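Putative glycosyl hydrolase (Bacteroides thetaiotaomicron VPI-5482, PDB 3K11) probably hydrolyses glycosidic bonds as a family 88 glycosyl hydrolase, though its substrate is not established. Local coordinates at residues Y350-Q355 with S424-Y429. Numbering follows the deposited sequence.
Sequences YGPVAQ and SAVQYY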
loop_
_atom_site.group_PDB
_atom_site.type_symbol
_atom_site.label_atom_id
_atom_site.label_comp_id
_atom_site.label_asym_id
_atom_site.label_seq_id
_atom_site.Cartn_x
_atom_site.Cartn_y
_atom_site.Cartn_z
ATOM N N TYR A 350 17.604 3.200 13.814
ATOM C CA TYR A 350 17.832 2.111 12.892
ATOM C C TYR A 350 18.369 0.816 13.471
ATOM O O TYR A 350 18.311 -0.203 12.816
ATOM C CB TYR A 350 18.686 2.599 11.703
ATOM C CG TYR A 350 17.956 3.657 10.905
ATOM C CD1 TYR A 350 16.774 3.360 10.231
ATOM C CD2 TYR A 350 18.414 4.985 10.875
ATOM C CE1 TYR A 350 16.101 4.324 9.538
ATOM C CE2 TYR A 350 17.699 5.984 10.176
ATOM C CZ TYR A 350 16.557 5.632 9.497
ATOM O OH TYR A 350 15.840 6.578 8.755
ATOM N N GLY A 351 18.952 0.835 14.676
ATOM C CA GLY A 351 19.471 -0.390 15.242
ATOM C C GLY A 351 18.443 -1.504 15.292
ATOM O O GLY A 351 18.731 -2.631 14.924
ATOM N N PRO A 352 17.230 -1.194 15.757
ATOM C CA PRO A 352 16.196 -2.235 15.818
ATOM C C PRO A 352 15.723 -2.770 14.472
ATOM O O PRO A 352 15.294 -3.934 14.386
ATOM C CB PRO A 352 15.074 -1.539 16.577
ATOM C CG PRO A 352 15.764 -0.525 17.410
ATOM C CD PRO A 352 16.789 0.033 16.446
ATOM N N VAL A 353 15.818 -1.941 13.432
ATOM C CA VAL A 353 15.537 -2.346 12.060
ATOM C C VAL A 353 16.543 -3.395 11.610
ATOM O O VAL A 353 16.188 -4.452 11.116
ATOM C CB VAL A 353 15.559 -1.149 11.108
ATOM C CG1 VAL A 353 15.245 -1.600 9.651
ATOM C CG2 VAL A 353 14.517 -0.086 11.567
ATOM N N ALA A 354 17.818 -3.095 11.805
ATOM C CA ALA A 354 18.885 -4.017 11.460
ATOM C C ALA A 354 18.753 -5.303 12.279
ATOM O O ALA A 354 18.913 -6.419 11.763
ATOM C CB ALA A 354 20.253 -3.343 11.673
ATOM N N GLN A 355 18.514 -5.162 13.581
ATOM C CA GLN A 355 18.436 -6.313 14.459
ATOM C C GLN A 355 17.295 -7.274 14.059
ATOM O O GLN A 355 17.481 -8.491 14.011
ATOM C CB GLN A 355 18.273 -5.830 15.901
ATOM C CG GLN A 355 18.302 -6.967 16.951
ATOM C CD GLN A 355 19.049 -6.622 18.209
ATOM O OE1 GLN A 355 19.968 -5.805 18.203
ATOM N NE2 GLN A 355 18.723 -7.312 19.286
ATOM N N SER A 424 9.219 -4.597 26.010
ATOM C CA SER A 424 9.020 -5.672 25.054
ATOM C C SER A 424 9.499 -5.341 23.655
ATOM O O SER A 424 9.242 -6.116 22.728
ATOM C CB SER A 424 7.531 -6.099 24.990
ATOM O OG SER A 424 7.038 -6.519 26.248
ATOM N N ALA A 425 10.175 -4.201 23.494
ATOM C CA ALA A 425 10.727 -3.758 22.192
ATOM C C ALA A 425 12.256 -3.677 22.280
ATOM O O ALA A 425 12.797 -3.244 23.285
ATOM C CB ALA A 425 10.165 -2.352 21.818
ATOM N N VAL A 426 12.935 -4.031 21.190
ATOM C CA VAL A 426 14.373 -3.835 21.094
ATOM C C VAL A 426 14.662 -2.344 21.050
ATOM O O VAL A 426 14.083 -1.627 20.229
ATOM C CB VAL A 426 14.923 -4.504 19.831
ATOM C CG1 VAL A 426 16.386 -4.109 19.597
ATOM C CG2 VAL A 426 14.750 -6.041 19.896
ATOM N N GLN A 427 15.506 -1.854 21.975
ATOM C CA GLN A 427 15.965 -0.475 21.957
ATOM C C GLN A 427 17.467 -0.406 21.972
ATOM O O GLN A 427 18.119 -1.188 22.650
ATOM C CB GLN A 427 15.376 0.310 23.128
ATOM C CG GLN A 427 13.867 0.550 22.998
ATOM C CD GLN A 427 13.499 1.634 21.976
ATOM O OE1 GLN A 427 14.341 2.451 21.609
ATOM N NE2 GLN A 427 12.211 1.710 21.594
ATOM N N TYR A 428 18.020 0.532 21.203
ATOM C CA TYR A 428 19.467 0.724 21.136
ATOM C C TYR A 428 19.941 1.794 22.090
ATOM O O TYR A 428 19.431 2.915 22.059
ATOM C CB TYR A 428 19.920 1.005 19.690
ATOM C CG TYR A 428 20.325 -0.265 18.984
ATOM C CD1 TYR A 428 19.422 -1.311 18.810
ATOM C CD2 TYR A 428 21.620 -0.461 18.535
ATOM C CE1 TYR A 428 19.810 -2.508 18.218
ATOM C CE2 TYR A 428 22.010 -1.641 17.933
ATOM C CZ TYR A 428 21.096 -2.699 17.789
ATOM O OH TYR A 428 21.469 -3.905 17.179
ATOM N N TYR A 429 20.958 1.468 22.886
ATOM C CA TYR A 429 21.533 2.400 23.864
ATOM C C TYR A 429 23.031 2.524 23.581
ATOM O O TYR A 429 23.686 1.553 23.309
ATOM C CB TYR A 429 21.279 1.916 25.310
ATOM C CG TYR A 429 19.796 1.875 25.600
ATOM C CD1 TYR A 429 19.098 3.042 25.901
ATOM C CD2 TYR A 429 19.085 0.701 25.509
ATOM C CE1 TYR A 429 17.738 3.032 26.101
ATOM C CE2 TYR A 429 17.718 0.687 25.711
ATOM C CZ TYR A 429 17.044 1.852 25.986
ATOM O OH TYR A 429 15.672 1.841 26.170
#
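One face of the Y428 ring lies flat on the backbone of G351. The CA of G351 sits 3.5 Å from the ring centroid and only 6° off the ring normal, a CH-pi contact. G351 has no side chain between its CA and the ring. Q355 OE1 lies at the ring edge, near its plane. Y428 OH donates a hydrogen bond to Q355 OE1, 2.6 Å away. The hydroxyl lies in the carbonyl plane, with a C=O...O angle of 155°. Amide and ring planes stand 77° apart. Q355 CG is anti to the backbone N, and the chain bends at chi2 to bring OE1 to the hydroxyl. The amide is held at both ends, because NE2 donates a hydrogen bond to the carbonyl of G25.

The contact joins helix 347-362 to a two-stranded antiparallel hairpin, 420-422 with 425-427, that follows helix 400-416. L413 and L414 of that last helix also touch Y428. The helical part is consistent with the (alpha/alpha)6 barrel of family 88.

The P352 ring runs alongside Y428, its CD 3.8 Å from Y428 CD1. Its CG rests 3.5 Å from V426 O. V426 CG1 packs against P352 CB at 4.2 Å and Q355 CD at 3.9 Å. Beyond the strand, Q195 NE2 of a second subunit donates hydrogen bonds to Q427 OE1 and Y428 O.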